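Local atomic coordinates of pyocin-S2 immunity protein (PDB entry 4QKO), a protein that binds the HNH nuclease domain of pyocin S2, and in this way probably protects the producing cell from its own toxin. Residues E15-I20 with A66-E71; S51-Y56 with K70-W75. All coordinates share one frame; numbering follows the deposited sequence. Where two conformers were deposited one is given.

Both contacts use helix 65-78, which packs against helix 10-21 in contact 1 and against the short helix 52-55 in contact 2; residues K70 and E71 belong to both. Each is buried and lacks a hydrogen bond between its segments, but the chemistry differs. Contact 1, nearer the centre of the chain, is wholly aliphatic, three valines meeting through methyl groups. Contact 2 lies closer to the nuclease-binding side and sets one leucine against a valine and a carboxylate. With centres about 8 Å apart, they touch at several points, among them V68 CG2 with L53 O at 3.4 Å and I20 CG2 with L54 CD1 at 3.8 Å.

Contact 1. Residues E15-I20 with A66-E71; sequences EFVKDI and AGVVKE
The helical segments E15-I20 and A66-E71 come nearest at V17 and V69, whose CA atoms are 7.7 Å apart, a spacing at which small branched side chains can meet without any backbone contact. Each segment is regular helix, as the bonds from D19 N to E15 O and from K70 N to A66 O, both 3.0 Å, attest. The contacts across the gap are aliphatic, chiefly between methyl groups. V17 points its CB toward the other helix and parts its two branches between two neighbours. Its CG1, placed anti to the backbone N by a chi1 of 173°, reaches V68, lying 4.0 Å from V68 CG1 and 4.1 Å from V68 CB. The other branch, CG2, approaches V69 CG2 at 4.3 Å, a looser touch. V68 also directs its CB across the gap, and its side chain meets that of V17 at a slant. In V69 the bond from CA to CB runs alongside the interface, and it is CG2 that meets V17. Of the 111 Å² buried between the segments, V17 supplies 57 Å², roughly as much as both valines opposite it together. In the four-helix fold of the colicin and pyocin immunity proteins, this is where the first helix, 10-21, meets the last, 65-78; F41 of helix 31-45 touches both V17 and V68, placing a third helix against the pair. V69 is flanked by E10, F13 and L14 of helix 10-21, which extends the packing toward the start of that helix.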
loop_
_atom_site.group_PDB
_atom_site.type_symbol
_atom_site.label_atom_id
_atom_site.label_comp_id
_atom_site.label_asym_id
_atom_site.label_seq_id
_atom_site.Cartn_x
_atom_site.Cartn_y
_atom_site.Cartn_z
ATOM N N GLU A 15 2.727 19.619 -6.963
ATOM C CA GLU A 15 4.072 19.079 -6.761
ATOM C C GLU A 15 4.172 18.151 -5.505
ATOM O O GLU A 15 4.837 17.115 -5.550
ATOM C CB GLU A 15 5.074 20.217 -6.725
ATOM C CG GLU A 15 4.898 21.265 -7.842
ATOM C CD GLU A 15 4.372 20.734 -9.191
ATOM O OE1 GLU A 15 4.616 19.540 -9.530
ATOM O OE2 GLU A 15 3.750 21.527 -9.936
ATOM N N PHE A 16 3.483 18.479 -4.415
ATOM C CA PHE A 16 3.357 17.570 -3.265
ATOM C C PHE A 16 2.658 16.249 -3.677
ATOM O O PHE A 16 3.173 15.143 -3.399
ATOM C CB PHE A 16 2.537 18.235 -2.226
ATOM C CG PHE A 16 2.244 17.433 -0.984
ATOM C CD1 PHE A 16 3.254 16.897 -0.200
ATOM C CD2 PHE A 16 0.915 17.304 -0.538
ATOM C CE1 PHE A 16 2.955 16.217 1.009
ATOM C CE2 PHE A 16 0.608 16.661 0.689
ATOM C CZ PHE A 16 1.625 16.121 1.464
ATOM N N VAL A 17 1.527 16.341 -4.402
ATOM C CA VAL A 17 0.836 15.101 -4.806
ATOM C C VAL A 17 1.702 14.249 -5.777
ATOM O O VAL A 17 1.770 13.027 -5.661
ATOM C CB VAL A 17 -0.522 15.467 -5.446
ATOM C CG1 VAL A 17 -1.123 14.223 -5.991
ATOM C CG2 VAL A 17 -1.462 16.126 -4.428
ATOM N N LYS A 18 2.402 14.895 -6.707
ATOM C CA LYS A 18 3.279 14.178 -7.633
ATOM C C LYS A 18 4.364 13.489 -6.840
ATOM O O LYS A 18 4.701 12.338 -7.158
ATOM C CB LYS A 18 4.041 15.064 -8.616
ATOM C CG LYS A 18 3.427 15.553 -9.913
ATOM C CD LYS A 18 4.543 16.240 -10.723
ATOM C CE LYS A 18 4.090 17.495 -11.487
ATOM N NZ LYS A 18 3.500 17.157 -12.810
ATOM N N ASP A 19 4.910 14.158 -5.819
ATOM C CA ASP A 19 5.913 13.525 -4.947
ATOM C C ASP A 19 5.425 12.292 -4.234
ATOM O O ASP A 19 6.136 11.272 -4.172
ATOM C CB ASP A 19 6.507 14.497 -3.929
ATOM C CG ASP A 19 7.420 15.579 -4.602
ATOM O OD1 ASP A 19 7.976 15.311 -5.694
ATOM O OD2 ASP A 19 7.565 16.708 -4.042
ATOM N N ILE A 20 4.227 12.383 -3.671
ATOM C CA ILE A 20 3.632 11.191 -3.036
ATOM C C ILE A 20 3.387 10.085 -4.068
ATOM O O ILE A 20 3.787 8.930 -3.857
ATOM C CB ILE A 20 2.278 11.521 -2.354
ATOM C CG1 ILE A 20 2.527 12.477 -1.215
ATOM C CG2 ILE A 20 1.623 10.237 -1.896
ATOM C CD1 ILE A 20 1.294 12.975 -0.468
ATOM N N ALA A 66 -2.319 15.158 -11.664
ATOM C CA ALA A 66 -3.278 16.205 -12.111
ATOM C C ALA A 66 -4.753 15.797 -11.912
ATOM O O ALA A 66 -5.585 16.637 -11.573
ATOM C CB ALA A 66 -3.050 16.538 -13.564
ATOM N N GLY A 67 -5.063 14.527 -12.140
ATOM C CA GLY A 67 -6.405 14.022 -11.928
ATOM C C GLY A 67 -6.796 14.155 -10.496
ATOM O O GLY A 67 -7.901 14.522 -10.183
ATOM N N VAL A 68 -5.838 13.894 -9.607
ATOM C CA VAL A 68 -6.092 13.966 -8.177
ATOM C C VAL A 68 -6.385 15.400 -7.786
ATOM O O VAL A 68 -7.362 15.707 -7.051
ATOM C CB VAL A 68 -4.908 13.450 -7.339
ATOM C CG1 VAL A 68 -5.102 13.829 -5.870
ATOM C CG2 VAL A 68 -4.726 11.975 -7.549
ATOM N N VAL A 69 -5.551 16.297 -8.255
ATOM C CA VAL A 69 -5.694 17.715 -7.876
ATOM C C VAL A 69 -7.002 18.289 -8.341
ATOM O O VAL A 69 -7.633 19.030 -7.621
ATOM C CB VAL A 69 -4.558 18.565 -8.431
ATOM C CG1 VAL A 69 -4.793 20.018 -8.108
ATOM C CG2 VAL A 69 -3.250 18.137 -7.724
ATOM N N LYS A 70 -7.336 18.052 -9.602
ATOM C CA LYS A 70 -8.574 18.510 -10.173
ATOM C C LYS A 70 -9.757 17.970 -9.384
ATOM O O LYS A 70 -10.697 18.745 -9.138
ATOM C CB LYS A 70 -8.689 18.093 -11.611
ATOM C CG LYS A 70 -9.916 18.662 -12.311
ATOM C CD LYS A 70 -10.149 17.890 -13.610
ATOM C CE LYS A 70 -11.373 18.392 -14.331
ATOM N NZ LYS A 70 -11.224 18.132 -15.774
ATOM N N GLU A 71 -9.727 16.676 -8.998
ATOM C CA GLU A 71 -10.839 16.119 -8.264
ATOM C C GLU A 71 -11.006 16.855 -6.917
ATOM O O GLU A 71 -12.092 17.210 -6.469
ATOM C CB GLU A 71 -10.725 14.624 -8.034
ATOM C CG GLU A 71 -11.950 14.101 -7.288
ATOM C CD GLU A 71 -12.176 12.608 -7.336
ATOM O OE1 GLU A 71 -11.422 11.816 -7.964
ATOM O OE2 GLU A 71 -13.232 12.233 -6.767
#

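Contact 2. Residues S51-Y56 with K70-W75; sequences SDLLYY and KEVKEW
A chi1 of -69° sets CG of L53 anti to its own carbonyl carbon; E71 meets it with a chi1 of -178°, its CG lying anti to the backbone N and the chain extended beyond, which carries the carboxylate to the leucine. This is the packing of the short helix 52-55 on the last helix, 65-78, of the four-helix immunity-protein fold. L53 points its CB toward the longer helix, and its two methyls divide the work. CD2 sits over the flat side of the E71 carboxylate: its distances are 3.7 Å to E71 CD and 3.9 Å to E71 OE2, so the methyl stands above the middle of the group and not beside one oxygen. CD1 goes to V72, coming within 3.7 Å of V72 CG2, with the two side chains at about a right angle. L53 accounts for 64 Å² of the 116 Å² buried here. The nearest CA atoms, those of L53 and E71, are 8.2 Å apart, and between the two segments the closest contacts are between side chains.

S51 O accepts two backbone bonds, from L54 N at 2.9 Å and from Y55 N at 3.1 Å. Segment S51-Y56 also meets the pyocin S2 chain, to which S51, D52, Y56 and the backbone O of L54 are hydrogen-bonded, consistent with L53 packing inward between neighbours that bind the toxin. Across the contact, R61 ties the polar parts together, its NE in a salt bridge with E71 OE1 and its NH2 hydrogen-bonded to L53 O.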
loop_
_atom_site.group_PDB
_atom_site.type_symbol
_atom_site.label_atom_id
_atom_site.label_comp_id
_atom_site.label_asym_id
_atom_site.label_seq_id
_atom_site.Cartn_x
_atom_site.Cartn_y
_atom_site.Cartn_z
ATOM N N SER A 51 -7.067 8.463 0.857
ATOM C CA SER A 51 -5.946 7.924 0.038
ATOM C C SER A 51 -6.455 7.206 -1.225
ATOM O O SER A 51 -5.672 6.915 -2.131
ATOM C CB SER A 51 -5.042 7.013 0.852
ATOM O OG SER A 51 -5.688 5.942 1.478
ATOM N N ASP A 52 -7.768 6.898 -1.319
ATOM C CA ASP A 52 -8.243 6.203 -2.490
ATOM C C ASP A 52 -8.094 7.111 -3.696
ATOM O O ASP A 52 -8.014 6.603 -4.765
ATOM C CB ASP A 52 -9.693 5.734 -2.466
ATOM C CG ASP A 52 -9.969 4.654 -1.445
ATOM O OD1 ASP A 52 -9.035 4.130 -0.825
ATOM O OD2 ASP A 52 -11.205 4.295 -1.260
ATOM N N LEU A 53 -8.020 8.444 -3.516
ATOM C CA LEU A 53 -7.779 9.398 -4.615
ATOM C C LEU A 53 -6.472 9.041 -5.307
ATOM O O LEU A 53 -6.389 9.165 -6.492
ATOM C CB LEU A 53 -7.671 10.811 -4.079
ATOM C CG LEU A 53 -8.950 11.426 -3.525
ATOM C CD1 LEU A 53 -8.681 12.829 -3.072
ATOM C CD2 LEU A 53 -10.028 11.482 -4.590
ATOM N N LEU A 54 -5.491 8.613 -4.500
ATOM C CA LEU A 54 -4.213 8.265 -5.059
ATOM C C LEU A 54 -4.132 6.869 -5.616
ATOM O O LEU A 54 -3.529 6.652 -6.649
ATOM C CB LEU A 54 -3.168 8.367 -3.940
ATOM C CG LEU A 54 -2.963 9.701 -3.212
ATOM C CD1 LEU A 54 -2.136 9.479 -2.006
ATOM C CD2 LEU A 54 -2.247 10.674 -4.109
ATOM N N TYR A 55 -4.672 5.889 -4.899
ATOM C CA TYR A 55 -4.473 4.471 -5.184
ATOM C C TYR A 55 -5.623 3.685 -5.772
ATOM O O TYR A 55 -5.409 2.646 -6.388
ATOM C CB TYR A 55 -3.924 3.763 -3.964
ATOM C CG TYR A 55 -2.644 4.443 -3.491
ATOM C CD1 TYR A 55 -1.529 4.499 -4.302
ATOM C CD2 TYR A 55 -2.606 5.136 -2.326
ATOM C CE1 TYR A 55 -0.366 5.173 -3.892
ATOM C CE2 TYR A 55 -1.440 5.765 -1.878
ATOM C CZ TYR A 55 -0.340 5.804 -2.679
ATOM O OH TYR A 55 0.771 6.528 -2.310
ATOM N N TYR A 56 -6.835 4.161 -5.589
ATOM C CA TYR A 56 -7.986 3.464 -6.051
ATOM C C TYR A 56 -8.928 4.492 -6.674
ATOM O O TYR A 56 -10.096 4.707 -6.201
ATOM C CB TYR A 56 -8.684 2.699 -4.897
ATOM C CG TYR A 56 -7.780 1.705 -4.254
ATOM C CD1 TYR A 56 -7.673 0.438 -4.754
ATOM C CD2 TYR A 56 -7.032 2.073 -3.151
ATOM C CE1 TYR A 56 -6.816 -0.500 -4.146
ATOM C CE2 TYR A 56 -6.184 1.184 -2.523
ATOM C CZ TYR A 56 -6.062 -0.103 -3.077
ATOM O OH TYR A 56 -5.210 -1.005 -2.524
ATOM N N LYS A 70 -7.336 18.052 -9.602
ATOM C CA LYS A 70 -8.574 18.510 -10.173
ATOM C C LYS A 70 -9.757 17.970 -9.384
ATOM O O LYS A 70 -10.697 18.745 -9.138
ATOM C CB LYS A 70 -8.689 18.093 -11.611
ATOM C CG LYS A 70 -9.916 18.662 -12.311
ATOM C CD LYS A 70 -10.149 17.890 -13.610
ATOM C CE LYS A 70 -11.373 18.392 -14.331
ATOM N NZ LYS A 70 -11.224 18.132 -15.774
ATOM N N GLU A 71 -9.727 16.676 -8.998
ATOM C CA GLU A 71 -10.839 16.119 -8.264
ATOM C C GLU A 71 -11.006 16.855 -6.917
ATOM O O GLU A 71 -12.092 17.210 -6.469
ATOM C CB GLU A 71 -10.725 14.624 -8.034
ATOM C CG GLU A 71 -11.950 14.101 -7.288
ATOM C CD GLU A 71 -12.176 12.608 -7.336
ATOM O OE1 GLU A 71 -11.422 11.816 -7.964
ATOM O OE2 GLU A 71 -13.232 12.233 -6.767
ATOM N N VAL A 72 -9.885 17.062 -6.247
ATOM C CA VAL A 72 -9.871 17.730 -4.991
ATOM C C VAL A 72 -10.356 19.171 -5.174
ATOM O O VAL A 72 -11.248 19.627 -4.421
ATOM C CB VAL A 72 -8.480 17.767 -4.355
ATOM C CG1 VAL A 72 -8.436 18.706 -3.192
ATOM C CG2 VAL A 72 -8.063 16.387 -3.921
ATOM N N LYS A 73 -9.769 19.889 -6.121
ATOM C CA LYS A 73 -10.151 21.287 -6.324
ATOM C C LYS A 73 -11.687 21.459 -6.566
ATOM O O LYS A 73 -12.349 22.379 -5.977
ATOM C CB LYS A 73 -9.403 21.815 -7.527
ATOM C CG LYS A 73 -9.678 23.232 -7.954
ATOM C CD LYS A 73 -8.792 23.672 -9.102
ATOM C CE LYS A 73 -8.947 25.166 -9.270
ATOM N NZ LYS A 73 -8.221 25.506 -10.510
ATOM N N GLU A 74 -12.212 20.589 -7.424
ATOM C CA GLU A 74 -13.597 20.723 -7.873
ATOM C C GLU A 74 -14.513 20.318 -6.782
ATOM O O GLU A 74 -15.540 20.957 -6.591
ATOM C CB GLU A 74 -13.830 19.939 -9.134
ATOM C CG GLU A 74 -13.191 20.543 -10.379
ATOM C CD GLU A 74 -13.547 19.792 -11.677
ATOM O OE1 GLU A 74 -14.439 18.872 -11.661
ATOM O OE2 GLU A 74 -12.972 20.155 -12.736
ATOM N N TRP A 75 -14.154 19.289 -6.023
ATOM C CA TRP A 75 -14.951 18.883 -4.858
ATOM C C TRP A 75 -15.019 19.983 -3.764
ATOM O O TRP A 75 -16.122 20.359 -3.306
ATOM C CB TRP A 75 -14.450 17.583 -4.269
ATOM C CG TRP A 75 -15.195 17.170 -3.004
ATOM C CD1 TRP A 75 -16.345 16.524 -2.958
ATOM C CD2 TRP A 75 -14.848 17.452 -1.643
ATOM N NE1 TRP A 75 -16.752 16.352 -1.688
ATOM C CE2 TRP A 75 -15.853 16.907 -0.846
ATOM C CE3 TRP A 75 -13.759 18.053 -1.022
ATOM C CZ2 TRP A 75 -15.832 16.952 0.554
ATOM C CZ3 TRP A 75 -13.733 18.135 0.357
ATOM C CH2 TRP A 75 -14.776 17.558 1.141
#